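Local structure of uncharacterized protein (Bacteroides fragilis, 3EWL) at residues S20-L25 with R65-Y70; T30-Y35 with Q103-R108; N41-E46 with V83-G88; E73-W78 with W93-D98. The protein is of unknown function but has a C-terminal thioredoxin-like domain, whose CxxC pattern at a helix start would be consistent with thiol-disulfide redox chemistry. All coordinates share one frame; numbering follows the deposited sequence.

Overall arrangement
Four contacts in one thioredoxin-like domain illustrate how a single central sheet organises what lies around it. Contacts 1 and 2, with centres about 11 Å apart, rest on neighbouring parallel strands, 64-70 and 29-34, and touch where Met-22 of contact 1 meets Tyr-105 of contact 2. Contact 3, its centre about 15 Å from that of contact 2, joins the CxxC helix 40-50 to the loop before strand 90-93. Contact 4 ties the start of helix 75-82 to the end of that strand, about 17 Å from contact 3 between centres. Along the chain, contacts 3 and 4 fall inside the loop closed by contact 2. Contacts 1 and 2 share one sheet face; helix 40-50 packs on the other.

Contact 1 of 4, residues S20-L25 with R65-Y70; sequences SRMSRL and RVLAIY
Met-22 faces Leu-67 with the backbones well apart, the CA atoms of Met-22 and Leu-67 being 8.2 Å from each other, so side chains alone bridge the gap, through apolar van der Waals contacts. Residues 22-24 form a short 3-10 turn directly after strand 19-21, tied by Leu-25 N to Met-22 O at 3.0 Å, and this turn presents both Met-22 and Leu-25 to the same leucine. Leu-67 rises from strand 64-70 with CG anti to its own N (chi1 178°), and its CD2 methyl does most of the touching. Selenomethionine Met-22 lays CG against Leu-67 CD2 at 3.5 Å, the two chains crossing at a slant. Three residues on, in one of its two conformers, Leu-25 CD1 meets Leu-67 CD2 at 3.8 Å and Leu-67 CD1 at 4.1 Å, in a crossing close to a right angle. Strand 64-70 lies between 29-34 and 90-93 in the central sheet of the thioredoxin-like fold, and the small hairpin of strands 11-13 and 19-21 delivers the 3-10 turn onto one face of it. Beyond CG the Met-22 chain bends twice, at chi2 and chi3 (-79°), which carries its selenium end away from Leu-67 and toward Tyr-105. Leu-67 also touches Tyr-12 of the hairpin, Leu-32 of the adjacent strand and Ile-90 of the strand on its other flank.

Contact 2 of 4, residues T30-Y35 with Q103-R108; sequences TMLFFY and QLYDIR
Two residues beyond Gln-103, where a Schellman motif ends helix 98-101, Tyr-105 lays its ring against Leu-32 and Phe-34 of strand 29-34. Phe-34 CZ sits over one face of the tyrosine, 3.6 Å from Tyr-105 CG, yet the two rings meet obliquely, with planes at 43°. Farther out along the same tyrosine, Leu-32 CD1 touches Tyr-105 CE1 at 3.6 Å. The phenol end is held from elsewhere: Tyr-105 OH is hydrogen-bonded to Ala-8 O. Asp-106 and then Ile-107 each centre an inverse gamma turn, and the kinked backbone brings the isoleucine back to the strand. Its CD1 methyl settles over a face of Phe-34 as a CH-pi contact, 3.7 Å from the ring centroid but offset toward the CG-CD1 bond of the ring. With CG1 anti to the carbonyl carbon (chi1 -67°), the longer branch of Ile-107 reaches the ring while CG2 only brushes Phe-34 CB. Since Phe-33, the intervening residue, packs on helix 40-50, Leu-32 and Phe-34 belong to the opposite face of the sheet: the loop leading into strand 112-116 covers here the side turned away from the CxxC helix of a thioredoxin-like fold.

Contact 3 of 4, residues N41-E46 with V83-G88; sequences NCRKFE and VYMPQG
Glu-46 and Met-85 form the tight half of this contact, between helix 40-50, which carries Cys-42 of a thioredoxin-type CxxC pattern, and the loop running into strand 90-93 of the thioredoxin-like fold. The selenium of selenomethionine Met-85 comes unusually close to the carboxylate, with SE 3.1 Å from Glu-46 OE1, an approach rather than a bond, and the terminal methyl CE lies close beside the same oxygen. Bends at chi2 and at chi3 (-79°) fold the Met-85 chain back so that its end reaches the helix. The carboxylate is itself fixed in rotation by a salt bridge to Arg-43, one helical turn earlier, which grips it side-on with two nitrogens. Arg-43 NE gives an almost straight bond to Glu-46 OE2 (2.9 Å, 179°), and Arg-43 NH1 reaches the syn lone pair of Glu-46 OE1 at 2.6 Å. A further partner, Asp-36 O, accepts from Arg-43 NH2, while Cys-42 CB covers part of one face of the guanidinium. Packing is looser along the aliphatic stem, where Pro-86 comes up with CG 3.9 Å from Glu-46 CB. At the looser end, toward exposed Tyr-84, one water links the segments: it donates to Glu-46 OE2 at 2.9 Å and, more weakly, to Tyr-84 O at 3.2 Å.

Contact 4 of 4, residues E73-W78 with W93-D98; sequences ENREEW and WNKAGD
In the crossover from strand 64-70 through helix 75-82 to strand 90-93 of this thioredoxin-like domain, Arg-75 and Trp-78 on the first helical turn take hold of Trp-93 at the strand's end. Trp-93 CB lies over the middle of the six-membered ring of Trp-78, a CH-pi contact 3.5 Å from the ring centroid and only 6° off the normal. The two indoles themselves meet obliquely, their planes at 37°. Arg-75 approaches the Trp-93 ring from one face: its CB makes a CH-pi contact 3.6 Å from the six-membered centroid. Because its CG occupies the cramped site between N and the carbonyl carbon (chi1 80°), and the chain then bends, the guanidinium turns back across the rim of the indole, with Arg-75 NE 3.5 Å from Trp-93 CH2. The guanidinium and indole planes are steeply inclined. Lys-95 CA backs the opposite face of Trp-93, and the indole N-H is taken up by Asp-72 O, which helps to hold the ring's rotation. Beyond the tryptophan, residues 94-97 make a type I turn leading into helix 98-101, and the turn is spanned by Asn-94 ND2, which donates to Asp-98 OD2 at 2.8 Å.

Contact 1 of 4, residues S20-L25 with R65-Y70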
# COMPACT_ATOMS: atom_id res chain seq x y z
N SER A 20 6.27 11.55 5.33
CA SER A 20 6.53 11.83 3.93
C SER A 20 5.24 11.85 3.13
O SER A 20 4.17 11.45 3.61
CB SER A 20 7.54 10.82 3.34
OG SER A 20 8.16 11.34 2.15
N ARG A 21 5.37 12.33 1.90
CA ARG A 21 4.29 12.30 0.95
C ARG A 21 4.50 11.06 0.08
O ARG A 21 5.63 10.70 -0.23
CB ARG A 21 4.33 13.57 0.11
CG ARG A 21 3.05 14.35 0.12
CD ARG A 21 3.32 15.84 0.07
NE ARG A 21 2.05 16.56 0.06
CZ ARG A 21 1.60 17.29 -0.97
NH1 ARG A 21 0.42 17.89 -0.88
NH2 ARG A 21 2.32 17.44 -2.08
N MSE A 22 3.41 10.41 -0.28
CA MSE A 22 3.48 9.26 -1.16
C MSE A 22 4.25 9.57 -2.43
O MSE A 22 5.05 8.75 -2.90
CB MSE A 22 2.07 8.76 -1.50
CG MSE A 22 2.07 7.52 -2.35
SE MSE A 22 1.86 7.97 -4.24
CE MSE A 22 -0.09 8.25 -4.09
N SER A 23 4.01 10.75 -3.00
CA SER A 23 4.57 11.12 -4.31
C SER A 23 6.08 11.21 -4.22
O SER A 23 6.74 11.12 -5.23
CB SER A 23 4.01 12.46 -4.82
OG SER A 23 4.25 13.49 -3.87
N ARG A 24 6.62 11.37 -3.02
CA ARG A 24 8.05 11.51 -2.81
C ARG A 24 8.76 10.18 -2.81
O ARG A 24 10.01 10.13 -2.81
CB ARG A 24 8.37 12.23 -1.49
CG ARG A 24 7.71 13.60 -1.38
CD ARG A 24 8.51 14.65 -2.08
NE ARG A 24 9.19 15.49 -1.10
CZ ARG A 24 8.68 16.60 -0.57
NH1 ARG A 24 7.45 17.01 -0.90
NH2 ARG A 24 9.40 17.29 0.31
N LEU A 25 7.99 9.09 -2.76
CA LEU A 25 8.57 7.74 -2.83
C LEU A 25 8.80 7.40 -4.29
O LEU A 25 7.86 7.17 -5.04
CB LEU A 25 7.64 6.71 -2.22
CG LEU A 25 7.52 6.72 -0.70
CD1 LEU A 25 6.49 5.68 -0.26
CD2 LEU A 25 8.87 6.45 -0.04
N ARG A 65 7.77 -0.92 -4.84
CA ARG A 65 7.68 -0.39 -3.54
C ARG A 65 6.30 -0.75 -2.99
O ARG A 65 5.29 -0.47 -3.63
CB ARG A 65 7.70 1.11 -3.73
CG ARG A 65 9.01 1.69 -3.62
CD ARG A 65 9.24 2.02 -2.18
NE ARG A 65 10.60 2.51 -2.10
CZ ARG A 65 11.49 2.09 -1.23
NH1 ARG A 65 11.15 1.22 -0.28
NH2 ARG A 65 12.69 2.60 -1.30
N VAL A 66 6.23 -1.36 -1.81
CA VAL A 66 4.95 -1.49 -1.15
C VAL A 66 4.82 -0.44 -0.11
O VAL A 66 5.67 -0.33 0.83
CB VAL A 66 4.71 -2.82 -0.52
CG1 VAL A 66 3.29 -2.84 0.10
CG2 VAL A 66 4.87 -3.94 -1.60
N LEU A 67 3.75 0.34 -0.29
CA LEU A 67 3.36 1.31 0.69
C LEU A 67 2.04 0.86 1.31
O LEU A 67 0.96 1.00 0.72
CB LEU A 67 3.25 2.70 0.04
CG LEU A 67 2.79 3.84 0.95
CD1 LEU A 67 3.69 3.98 2.20
CD2 LEU A 67 2.72 5.11 0.16
N ALA A 68 2.14 0.31 2.51
CA ALA A 68 1.01 -0.16 3.27
C ALA A 68 0.55 1.00 4.16
O ALA A 68 1.34 1.54 4.99
CB ALA A 68 1.44 -1.41 4.11
N ILE A 69 -0.71 1.37 3.99
CA ILE A 69 -1.26 2.52 4.62
C ILE A 69 -2.51 2.18 5.45
O ILE A 69 -3.48 1.60 4.93
CB ILE A 69 -1.66 3.59 3.53
CG1 ILE A 69 -0.42 4.06 2.77
CG2 ILE A 69 -2.36 4.79 4.17
CD1 ILE A 69 0.67 4.79 3.71
N TYR A 70 -2.49 2.58 6.72
CA TYR A 70 -3.69 2.49 7.58
C TYR A 70 -4.37 3.85 7.54
O TYR A 70 -3.73 4.85 7.81
CB TYR A 70 -3.30 2.11 9.01
CG TYR A 70 -4.46 2.13 9.99
CD1 TYR A 70 -5.63 1.34 9.79
CD2 TYR A 70 -4.39 2.91 11.14
CE1 TYR A 70 -6.69 1.38 10.71
CE2 TYR A 70 -5.42 2.95 12.07
CZ TYR A 70 -6.55 2.18 11.87
OH TYR A 70 -7.56 2.27 12.83

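Contact 2 of 4, residues T30-Y35 with Q103-R108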
# COMPACT_ATOMS: atom_id res chain seq x y z
N THR A 30 4.65 1.30 -7.67
CA THR A 30 4.24 1.44 -6.29
C THR A 30 2.94 0.67 -6.09
O THR A 30 1.95 0.92 -6.79
CB THR A 30 4.01 2.93 -5.91
OG1 THR A 30 5.22 3.66 -6.17
CG2 THR A 30 3.64 3.10 -4.41
N MSE A 31 2.94 -0.27 -5.16
CA MSE A 31 1.68 -0.89 -4.78
C MSE A 31 1.17 -0.22 -3.51
O MSE A 31 1.85 -0.28 -2.48
CB MSE A 31 1.84 -2.38 -4.56
CG MSE A 31 0.52 -3.11 -4.21
SE MSE A 31 0.72 -5.04 -3.94
CE MSE A 31 1.05 -5.06 -2.04
N LEU A 32 -0.03 0.34 -3.56
CA LEU A 32 -0.65 0.82 -2.34
C LEU A 32 -1.48 -0.28 -1.70
O LEU A 32 -2.26 -0.94 -2.38
CB LEU A 32 -1.56 2.02 -2.61
CG LEU A 32 -1.01 3.19 -3.38
CD1 LEU A 32 -2.20 4.14 -3.58
CD2 LEU A 32 0.17 3.90 -2.69
N PHE A 33 -1.30 -0.48 -0.40
CA PHE A 33 -1.97 -1.54 0.33
C PHE A 33 -2.75 -0.91 1.48
O PHE A 33 -2.16 -0.60 2.52
CB PHE A 33 -0.94 -2.57 0.83
CG PHE A 33 -1.56 -3.80 1.51
CD1 PHE A 33 -2.08 -4.84 0.75
CD2 PHE A 33 -1.57 -3.93 2.90
CE1 PHE A 33 -2.63 -5.99 1.36
CE2 PHE A 33 -2.10 -5.09 3.52
CZ PHE A 33 -2.65 -6.11 2.74
N PHE A 34 -4.05 -0.68 1.28
CA PHE A 34 -4.86 -0.11 2.33
C PHE A 34 -5.34 -1.19 3.23
O PHE A 34 -6.02 -2.11 2.78
CB PHE A 34 -6.00 0.78 1.82
CG PHE A 34 -5.53 1.94 0.95
CD1 PHE A 34 -4.96 3.08 1.53
CD2 PHE A 34 -5.56 1.85 -0.44
CE1 PHE A 34 -4.48 4.15 0.71
CE2 PHE A 34 -5.09 2.91 -1.26
CZ PHE A 34 -4.56 4.07 -0.66
N TYR A 35 -4.99 -1.10 4.51
CA TYR A 35 -5.25 -2.21 5.41
C TYR A 35 -5.79 -1.77 6.77
O TYR A 35 -5.82 -0.56 7.10
CB TYR A 35 -3.97 -3.05 5.57
CG TYR A 35 -2.91 -2.40 6.47
CD1 TYR A 35 -2.85 -2.70 7.83
CD2 TYR A 35 -1.99 -1.46 5.97
CE1 TYR A 35 -1.91 -2.12 8.68
CE2 TYR A 35 -1.03 -0.87 6.81
CZ TYR A 35 -1.00 -1.22 8.16
OH TYR A 35 -0.06 -0.69 9.02
N GLN A 103 -12.09 11.36 1.04
CA GLN A 103 -12.39 10.19 0.23
C GLN A 103 -11.40 10.06 -0.94
O GLN A 103 -11.81 9.92 -2.08
CB GLN A 103 -13.83 10.31 -0.28
CG GLN A 103 -14.32 9.11 -0.97
CD GLN A 103 -15.30 8.38 -0.09
OE1 GLN A 103 -15.22 7.15 0.07
NE2 GLN A 103 -16.24 9.13 0.49
N LEU A 104 -10.10 10.16 -0.66
CA LEU A 104 -9.11 10.18 -1.72
C LEU A 104 -9.06 8.87 -2.49
O LEU A 104 -8.81 8.87 -3.71
CB LEU A 104 -7.71 10.55 -1.19
CG LEU A 104 -7.53 11.96 -0.59
CD1 LEU A 104 -6.09 12.20 0.00
CD2 LEU A 104 -7.94 13.10 -1.60
N TYR A 105 -9.27 7.75 -1.80
CA TYR A 105 -9.38 6.43 -2.45
C TYR A 105 -10.66 5.83 -1.98
O TYR A 105 -11.06 6.09 -0.87
CB TYR A 105 -8.22 5.53 -2.07
CG TYR A 105 -6.90 6.06 -2.63
CD1 TYR A 105 -6.37 5.54 -3.80
CD2 TYR A 105 -6.20 7.11 -1.96
CE1 TYR A 105 -5.14 6.04 -4.33
CE2 TYR A 105 -4.97 7.62 -2.47
CZ TYR A 105 -4.45 7.08 -3.65
OH TYR A 105 -3.25 7.57 -4.17
N ASP A 106 -11.30 5.04 -2.83
CA ASP A 106 -12.54 4.34 -2.46
C ASP A 106 -12.13 3.05 -1.75
O ASP A 106 -11.89 2.00 -2.38
CB ASP A 106 -13.41 4.05 -3.69
CG ASP A 106 -14.77 3.38 -3.32
OD1 ASP A 106 -15.17 3.39 -2.13
OD2 ASP A 106 -15.42 2.83 -4.23
N ILE A 107 -11.96 3.14 -0.44
CA ILE A 107 -11.46 1.96 0.28
C ILE A 107 -12.71 1.20 0.77
O ILE A 107 -13.17 1.38 1.92
CB ILE A 107 -10.41 2.34 1.38
CG1 ILE A 107 -9.14 2.90 0.73
CG2 ILE A 107 -10.08 1.15 2.32
CD1 ILE A 107 -8.31 3.76 1.64
N ARG A 108 -13.26 0.39 -0.14
CA ARG A 108 -14.52 -0.34 0.08
C ARG A 108 -14.41 -1.36 1.22
O ARG A 108 -15.41 -1.75 1.78
CB ARG A 108 -14.93 -1.16 -1.15
CG ARG A 108 -14.89 -0.45 -2.46
CD ARG A 108 -15.54 -1.36 -3.52
NE ARG A 108 -14.76 -2.53 -3.98
CZ ARG A 108 -15.12 -3.81 -3.83
NH1 ARG A 108 -14.34 -4.77 -4.33
NH2 ARG A 108 -16.23 -4.17 -3.20

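Contact 3 of 4, residues N41-E46 with V83-G88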
# COMPACT_ATOMS: atom_id res chain seq x y z
N ASN A 41 -8.19 -10.84 6.42
CA ASN A 41 -7.98 -10.75 4.98
C ASN A 41 -6.68 -10.02 4.63
O ASN A 41 -6.02 -10.34 3.63
CB ASN A 41 -9.16 -10.09 4.28
CG ASN A 41 -10.36 -11.04 4.13
OD1 ASN A 41 -10.22 -12.27 4.14
ND2 ASN A 41 -11.53 -10.47 4.05
N CYS A 42 -6.31 -9.03 5.44
CA CYS A 42 -5.05 -8.32 5.20
C CYS A 42 -3.87 -9.28 5.47
O CYS A 42 -2.99 -9.42 4.62
CB CYS A 42 -4.96 -7.05 6.06
SG CYS A 42 -6.21 -5.75 5.56
N ARG A 43 -3.90 -9.97 6.61
CA ARG A 43 -2.88 -10.96 6.96
C ARG A 43 -2.69 -12.01 5.86
O ARG A 43 -1.55 -12.32 5.50
CB ARG A 43 -3.20 -11.62 8.30
CG ARG A 43 -3.57 -10.66 9.46
CD ARG A 43 -2.42 -9.78 9.95
NE ARG A 43 -2.21 -8.58 9.11
CZ ARG A 43 -2.92 -7.46 9.20
NH1 ARG A 43 -2.63 -6.41 8.42
NH2 ARG A 43 -3.92 -7.38 10.09
N LYS A 44 -3.79 -12.55 5.33
CA LYS A 44 -3.69 -13.59 4.31
C LYS A 44 -3.05 -13.10 3.03
O LYS A 44 -2.23 -13.81 2.45
CB LYS A 44 -5.06 -14.24 3.98
CG LYS A 44 -5.70 -14.94 5.18
CD LYS A 44 -7.17 -15.42 4.93
CE LYS A 44 -7.29 -16.54 3.83
NZ LYS A 44 -7.49 -16.03 2.41
N PHE A 45 -3.44 -11.90 2.58
CA PHE A 45 -2.82 -11.30 1.41
C PHE A 45 -1.31 -11.11 1.64
O PHE A 45 -0.48 -11.44 0.77
CB PHE A 45 -3.47 -9.92 1.05
CG PHE A 45 -2.90 -9.30 -0.19
CD1 PHE A 45 -3.54 -9.47 -1.42
CD2 PHE A 45 -1.67 -8.65 -0.17
CE1 PHE A 45 -3.01 -8.94 -2.57
CE2 PHE A 45 -1.12 -8.11 -1.34
CZ PHE A 45 -1.79 -8.27 -2.54
N GLU A 46 -0.96 -10.53 2.80
CA GLU A 46 0.43 -10.33 3.23
C GLU A 46 1.20 -11.65 3.18
O GLU A 46 2.28 -11.70 2.63
CB GLU A 46 0.51 -9.74 4.66
CG GLU A 46 0.05 -8.30 4.79
CD GLU A 46 -0.44 -7.95 6.22
OE1 GLU A 46 -1.17 -6.92 6.39
OE2 GLU A 46 -0.11 -8.67 7.18
N VAL A 83 4.94 -3.38 13.28
CA VAL A 83 6.17 -4.11 13.49
C VAL A 83 6.13 -5.55 13.00
O VAL A 83 7.19 -6.16 12.79
CB VAL A 83 6.45 -4.10 15.01
CG1 VAL A 83 7.20 -5.36 15.47
CG2 VAL A 83 7.13 -2.81 15.39
N TYR A 84 4.92 -6.09 12.78
CA TYR A 84 4.80 -7.45 12.27
C TYR A 84 4.51 -7.50 10.76
O TYR A 84 4.38 -8.56 10.18
CB TYR A 84 3.69 -8.16 13.03
CG TYR A 84 4.04 -8.42 14.47
CD1 TYR A 84 4.70 -9.60 14.83
CD2 TYR A 84 3.73 -7.48 15.48
CE1 TYR A 84 5.05 -9.86 16.16
CE2 TYR A 84 4.08 -7.73 16.85
CZ TYR A 84 4.74 -8.94 17.16
OH TYR A 84 5.10 -9.24 18.44
N MSE A 85 4.37 -6.34 10.14
CA MSE A 85 4.07 -6.22 8.73
C MSE A 85 5.24 -6.68 7.89
O MSE A 85 6.39 -6.69 8.38
CB MSE A 85 3.77 -4.75 8.39
CG MSE A 85 2.41 -4.32 8.90
SE MSE A 85 0.93 -5.29 8.04
CE MSE A 85 0.80 -4.33 6.32
N PRO A 86 4.98 -7.08 6.64
CA PRO A 86 6.03 -7.72 5.86
C PRO A 86 7.33 -6.90 5.78
O PRO A 86 7.35 -5.70 5.52
CB PRO A 86 5.40 -7.86 4.47
CG PRO A 86 3.97 -7.94 4.71
CD PRO A 86 3.72 -6.99 5.87
N GLN A 87 8.43 -7.60 5.98
CA GLN A 87 9.74 -7.00 5.89
C GLN A 87 9.99 -6.34 4.52
O GLN A 87 9.71 -6.93 3.49
CB GLN A 87 10.77 -8.11 6.15
CG GLN A 87 11.53 -7.94 7.41
CD GLN A 87 12.47 -6.75 7.29
OE1 GLN A 87 13.14 -6.57 6.24
NE2 GLN A 87 12.52 -5.92 8.34
N GLY A 88 10.50 -5.12 4.49
CA GLY A 88 10.71 -4.44 3.19
C GLY A 88 9.58 -3.49 2.78
O GLY A 88 9.81 -2.60 1.97
O HOH W 1 1.21 -8.26 9.74

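Contact 4 of 4, residues E73-W78 with W93-D98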
# COMPACT_ATOMS: atom_id res chain seq x y z
N GLU A 73 -8.40 5.46 12.57
CA GLU A 73 -8.03 6.29 13.74
C GLU A 73 -7.40 5.59 14.94
O GLU A 73 -6.88 6.25 15.87
CB GLU A 73 -9.22 7.14 14.17
CG GLU A 73 -9.16 8.52 13.52
CD GLU A 73 -10.46 9.29 13.61
OE1 GLU A 73 -11.10 9.27 14.69
OE2 GLU A 73 -10.83 9.94 12.60
N ASN A 74 -7.42 4.26 14.91
CA ASN A 74 -6.74 3.44 15.92
C ASN A 74 -5.22 3.41 15.80
O ASN A 74 -4.64 2.35 15.54
CB ASN A 74 -7.21 2.01 15.83
CG ASN A 74 -8.22 1.69 16.83
OD1 ASN A 74 -9.30 2.31 16.86
ND2 ASN A 74 -7.90 0.70 17.71
N ARG A 75 -4.58 4.56 16.04
CA ARG A 75 -3.11 4.69 15.93
C ARG A 75 -2.29 3.74 16.87
O ARG A 75 -1.22 3.30 16.47
CB ARG A 75 -2.66 6.16 16.11
CG ARG A 75 -2.60 6.64 17.53
CD ARG A 75 -1.37 7.56 17.65
NE ARG A 75 -1.75 8.95 17.71
CZ ARG A 75 -0.95 10.00 17.51
NH1 ARG A 75 -1.49 11.22 17.60
NH2 ARG A 75 0.34 9.87 17.20
N GLU A 76 -2.82 3.45 18.07
CA GLU A 76 -2.15 2.57 19.04
C GLU A 76 -2.08 1.14 18.54
O GLU A 76 -1.00 0.57 18.48
CB GLU A 76 -2.77 2.65 20.45
CG GLU A 76 -2.65 4.05 21.03
CD GLU A 76 -2.85 4.12 22.54
OE1 GLU A 76 -3.90 4.67 22.94
OE2 GLU A 76 -1.98 3.63 23.33
N GLU A 77 -3.22 0.58 18.15
CA GLU A 77 -3.30 -0.74 17.54
C GLU A 77 -2.47 -0.86 16.23
O GLU A 77 -1.77 -1.84 16.01
CB GLU A 77 -4.75 -1.04 17.23
CG GLU A 77 -5.12 -2.51 17.25
CD GLU A 77 -5.99 -2.89 18.47
OE1 GLU A 77 -5.44 -3.01 19.60
OE2 GLU A 77 -7.23 -3.08 18.30
N TRP A 78 -2.60 0.14 15.37
CA TRP A 78 -1.77 0.28 14.16
C TRP A 78 -0.28 0.14 14.46
O TRP A 78 0.40 -0.71 13.90
CB TRP A 78 -1.99 1.67 13.53
CG TRP A 78 -0.94 1.93 12.46
CD1 TRP A 78 -0.84 1.33 11.26
CD2 TRP A 78 0.19 2.83 12.55
NE1 TRP A 78 0.27 1.76 10.59
CE2 TRP A 78 0.91 2.71 11.34
CE3 TRP A 78 0.65 3.72 13.53
CZ2 TRP A 78 2.06 3.45 11.08
CZ3 TRP A 78 1.82 4.45 13.27
CH2 TRP A 78 2.50 4.31 12.05
N TRP A 93 0.77 5.40 8.59
CA TRP A 93 -0.55 5.80 9.05
C TRP A 93 -0.83 7.18 8.47
O TRP A 93 -0.01 8.06 8.64
CB TRP A 93 -0.58 5.88 10.60
CG TRP A 93 -1.82 6.53 11.23
CD1 TRP A 93 -3.11 6.28 10.91
CD2 TRP A 93 -1.85 7.48 12.31
NE1 TRP A 93 -3.95 7.02 11.70
CE2 TRP A 93 -3.21 7.77 12.57
CE3 TRP A 93 -0.86 8.11 13.10
CZ2 TRP A 93 -3.62 8.69 13.57
CZ3 TRP A 93 -1.25 9.03 14.08
CH2 TRP A 93 -2.62 9.31 14.31
N ASN A 94 -1.98 7.36 7.84
CA ASN A 94 -2.43 8.66 7.32
C ASN A 94 -2.90 9.51 8.50
O ASN A 94 -4.10 9.67 8.71
CB ASN A 94 -3.54 8.45 6.29
CG ASN A 94 -4.05 9.76 5.64
OD1 ASN A 94 -5.27 9.97 5.56
ND2 ASN A 94 -3.12 10.62 5.15
N LYS A 95 -1.95 10.00 9.28
CA LYS A 95 -2.19 10.78 10.52
C LYS A 95 -3.08 11.98 10.19
O LYS A 95 -4.00 12.30 10.95
CB LYS A 95 -0.84 11.23 11.11
CG LYS A 95 -0.84 12.00 12.46
CD LYS A 95 0.63 12.19 12.93
CE LYS A 95 0.75 13.02 14.24
NZ LYS A 95 0.16 14.43 14.06
N ALA A 96 -2.85 12.59 9.03
CA ALA A 96 -3.68 13.74 8.60
C ALA A 96 -5.18 13.40 8.47
O ALA A 96 -6.01 14.29 8.64
CB ALA A 96 -3.13 14.39 7.32
N GLY A 97 -5.52 12.12 8.23
CA GLY A 97 -6.91 11.67 8.13
C GLY A 97 -7.62 12.07 6.84
O GLY A 97 -8.81 11.85 6.70
N ASP A 98 -6.90 12.66 5.89
CA ASP A 98 -7.54 13.20 4.67
C ASP A 98 -7.96 12.14 3.65
O ASP A 98 -8.81 12.43 2.80
CB ASP A 98 -6.65 14.24 3.98
CG ASP A 98 -5.18 13.79 3.86
OD1 ASP A 98 -4.38 14.52 3.24
OD2 ASP A 98 -4.81 12.71 4.39